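Local structure of tRNA nucleotidyl transferase-related protein (Thermotoga maritima, 3H38) at residues Ala353-Gly357 and Glu358-Leu362; Gly342-Asn345 and Glu346-Cys349. The protein is a class II CCA-adding enzyme, represented here by its nucleotidyltransferase-bearing portion, which binds CTP and ATP and probably builds the CCA end of tRNA. One frame throughout, in Å; residues are numbered along the deposited sequence.

Two successive helix starts are held in different ways. Coming from the N terminus, the chain leaves helix 337-340 and enters contact 2, where the loop ending at S344 is closed onto the first turn of helix 345-352 by a side-chain cap. That helix ends, and contact 1 closes the next loop, 353-357, onto the opening turn of helix 357-371, here with the E360 carboxylate and a water bridge. The contacts run in series, neither nested nor crossed, their centres about 16 Å apart. Both lie away from the nucleotide- and magnesium-binding sites, in the helical part of the chain. Helices 254-274 and 309-328 border both, so the two turns tie consecutive helices to shared neighbours.

Contact 1 (Ala353-Gly357 and Glu358-Leu362); sequences AYLSG and EKEGL
The side chain of E360 folds back across L355 and S356, bracing the loop against the first turn of helix 357-371. Its CB rests on L355 CD2 at 3.6 Å, and its CG stays within 4.0 Å of the same methyl. With CG anti to the backbone N (chi1 166°) and the chain extended beyond it, the carboxylate is carried back past the loop backbone. There E360 OE1 lies 3.4 Å from S356 CA. E360 OE1 and L355 O, 3.2 Å apart, are both acceptors, and R265 NH2 serves both, as a hydrogen-bond donor to the carbonyl and a salt-bridge partner of the carboxylate. Water 1 adds a further link, accepting from G357 N at 2.7 Å and donating weakly to E360 OE1 at 2.9 Å. E360 OE2 forms a salt bridge with K364, one helical turn onward.

Backbone bonds also begin the helix here. E360 N reaches S356 O in a weak bond of 3.4 Å, whereas G361 N to G357 O is firmer at 3.1 Å and nearly straight (168°). G357 makes the bend with a positive phi of 55°, a value that favours glycine.

Around the turn, L355 and K359 both pack on L327 of helix 309-328, and K359 NZ bonds to S328 OG and L324 O. S356 touches R265 of helix 254-274, which leaves the loop held between those two helices.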
# COMPACT_ATOMS: atom_id res chain seq x y z
N ALA A 353 -12.99 -2.12 14.06
CA ALA A 353 -13.59 -1.04 13.28
C ALA A 353 -14.95 -0.60 13.83
O ALA A 353 -15.42 0.49 13.54
CB ALA A 353 -13.70 -1.41 11.79
N TYR A 354 -15.56 -1.44 14.65
CA TYR A 354 -16.88 -1.14 15.18
C TYR A 354 -16.83 -0.44 16.53
O TYR A 354 -17.87 0.00 17.06
CB TYR A 354 -17.67 -2.43 15.35
CG TYR A 354 -18.39 -2.91 14.13
CD1 TYR A 354 -17.77 -3.76 13.21
CD2 TYR A 354 -19.71 -2.55 13.89
CE1 TYR A 354 -18.44 -4.22 12.09
CE2 TYR A 354 -20.39 -3.00 12.77
CZ TYR A 354 -19.76 -3.84 11.88
OH TYR A 354 -20.46 -4.29 10.77
N LEU A 355 -15.66 -0.35 17.14
CA LEU A 355 -15.68 0.24 18.47
C LEU A 355 -14.73 1.38 18.82
O LEU A 355 -13.73 1.65 18.13
CB LEU A 355 -15.69 -0.84 19.57
CG LEU A 355 -14.55 -1.82 19.72
CD1 LEU A 355 -15.03 -3.22 19.39
CD2 LEU A 355 -13.36 -1.39 18.86
N SER A 356 -15.11 2.06 19.90
CA SER A 356 -14.33 3.14 20.48
C SER A 356 -14.61 3.13 21.98
O SER A 356 -15.40 2.31 22.46
CB SER A 356 -14.72 4.48 19.86
OG SER A 356 -16.12 4.55 19.67
N GLY A 357 -13.95 4.02 22.70
CA GLY A 357 -14.15 4.18 24.13
C GLY A 357 -13.98 2.94 24.98
O GLY A 357 -12.94 2.26 24.96
N GLU A 358 -15.02 2.65 25.75
CA GLU A 358 -14.96 1.60 26.75
C GLU A 358 -15.02 0.22 26.14
O GLU A 358 -14.31 -0.69 26.58
CB GLU A 358 -16.11 1.76 27.75
CG GLU A 358 -15.80 2.73 28.86
CD GLU A 358 -14.46 2.45 29.53
OE1 GLU A 358 -13.41 2.76 28.92
OE2 GLU A 358 -14.47 1.95 30.68
N LYS A 359 -15.85 0.08 25.13
CA LYS A 359 -15.97 -1.18 24.44
C LYS A 359 -14.69 -1.60 23.75
O LYS A 359 -14.35 -2.75 23.77
CB LYS A 359 -17.10 -1.14 23.46
CG LYS A 359 -18.33 -0.77 24.09
CD LYS A 359 -19.45 -1.41 23.38
CE LYS A 359 -20.67 -0.51 23.36
NZ LYS A 359 -21.92 -1.29 23.19
N GLU A 360 -14.00 -0.66 23.15
CA GLU A 360 -12.69 -0.92 22.53
C GLU A 360 -11.68 -1.29 23.59
O GLU A 360 -11.05 -2.34 23.51
CB GLU A 360 -12.22 0.32 21.76
CG GLU A 360 -10.76 0.32 21.35
CD GLU A 360 -10.35 1.64 20.67
OE1 GLU A 360 -11.15 2.19 19.88
OE2 GLU A 360 -9.22 2.13 20.92
N GLY A 361 -11.54 -0.44 24.61
CA GLY A 361 -10.66 -0.71 25.74
C GLY A 361 -10.84 -2.09 26.36
O GLY A 361 -9.87 -2.80 26.62
N LEU A 362 -12.07 -2.51 26.61
CA LEU A 362 -12.30 -3.82 27.18
C LEU A 362 -11.99 -4.95 26.24
O LEU A 362 -11.12 -5.76 26.50
CB LEU A 362 -13.79 -3.94 27.46
CG LEU A 362 -14.42 -4.75 28.58
CD1 LEU A 362 -15.72 -5.29 28.14
CD2 LEU A 362 -13.55 -5.82 29.11
O HOH W 1 -11.55 4.53 21.55

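Contact 2 (Gly342-Asn345 and Glu346-Cys349); sequences GVSN and ETIC
S344 is the N-cap of helix 345-352 and T347 N its donor, and V343 with I348 adds the apolar contact known as a hydrophobic staple, joining the residue before the cap to the fourth helical position after it. The serine hydroxyl is turned between its own backbone N and carbonyl carbon (chi1 77°), from where S344 OG accepts from T347 N at 2.8 Å. The bond engages an N-H of the first turn, as an N-cap serine does.

The side chains of V343 and T347 meet at about a right angle, with V343 CB 3.9 Å from T347 CG2. V343 slants across I348, its CG2 methyl 4.0 Å from I348 CG1. One valine thus covers two residues of the opening turn. On another flank E346 bends at chi2 (72°), bringing OE1 to 3.6 Å from S344 CB; its other oxygen, OE2, accepts from the backbone N of D278.

Regular helical bonding starts at once: I348 N donates to S344 O at 3.1 Å, and C349 N to N345 O at 3.0 Å in a straighter bond. I348 and C349 face helix 254-274 through V270, L263 and I267, while T347 lies against V316 of helix 309-328.

The two branches of T347 divide their work. CG2 meets the valine, whereas T347 OG1 hydrogen-bonds water 2 at 2.9 Å, and the same water accepts from S344 N at 3.2 Å, bridging T347 OG1 to the backbone of the cap residue.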
# COMPACT_ATOMS: atom_id res chain seq x y z
N GLY A 342 -9.69 -18.21 16.59
CA GLY A 342 -8.44 -18.36 15.84
C GLY A 342 -8.56 -17.62 14.52
O GLY A 342 -8.54 -18.21 13.45
N VAL A 343 -8.71 -16.31 14.61
CA VAL A 343 -9.06 -15.53 13.44
C VAL A 343 -7.87 -14.73 12.95
O VAL A 343 -6.89 -14.51 13.68
CB VAL A 343 -10.22 -14.56 13.76
CG1 VAL A 343 -11.47 -15.34 14.18
CG2 VAL A 343 -9.81 -13.56 14.85
N SER A 344 -7.97 -14.29 11.70
CA SER A 344 -6.94 -13.46 11.10
C SER A 344 -6.82 -12.14 11.84
O SER A 344 -7.79 -11.62 12.38
CB SER A 344 -7.29 -13.18 9.64
OG SER A 344 -8.29 -12.18 9.54
N ASN A 345 -5.61 -11.60 11.86
CA ASN A 345 -5.39 -10.23 12.29
C ASN A 345 -6.35 -9.26 11.63
O ASN A 345 -6.80 -8.31 12.25
CB ASN A 345 -3.97 -9.80 11.94
CG ASN A 345 -2.94 -10.46 12.81
OD1 ASN A 345 -1.78 -10.04 12.83
ND2 ASN A 345 -3.34 -11.49 13.56
N GLU A 346 -6.65 -9.51 10.36
CA GLU A 346 -7.51 -8.61 9.61
C GLU A 346 -8.92 -8.61 10.19
O GLU A 346 -9.55 -7.55 10.31
CB GLU A 346 -7.51 -8.96 8.11
CG GLU A 346 -6.20 -8.58 7.40
CD GLU A 346 -5.04 -9.48 7.78
OE1 GLU A 346 -5.25 -10.70 7.94
OE2 GLU A 346 -3.90 -8.98 7.90
N THR A 347 -9.40 -9.80 10.55
CA THR A 347 -10.70 -9.95 11.18
C THR A 347 -10.71 -9.19 12.51
O THR A 347 -11.73 -8.63 12.91
CB THR A 347 -11.02 -11.44 11.46
OG1 THR A 347 -11.30 -12.11 10.23
CG2 THR A 347 -12.24 -11.56 12.39
N ILE A 348 -9.57 -9.18 13.17
CA ILE A 348 -9.48 -8.51 14.46
C ILE A 348 -9.72 -7.03 14.25
O ILE A 348 -10.63 -6.45 14.85
CB ILE A 348 -8.12 -8.73 15.13
CG1 ILE A 348 -8.06 -10.11 15.78
CG2 ILE A 348 -7.84 -7.64 16.14
CD1 ILE A 348 -6.78 -10.38 16.52
N CYS A 349 -8.91 -6.44 13.37
CA CYS A 349 -9.07 -5.04 12.97
C CYS A 349 -10.53 -4.74 12.67
O CYS A 349 -11.09 -3.74 13.11
CB CYS A 349 -8.25 -4.77 11.71
SG CYS A 349 -6.50 -5.18 11.84
O HOH W 2 -10.65 -14.96 10.01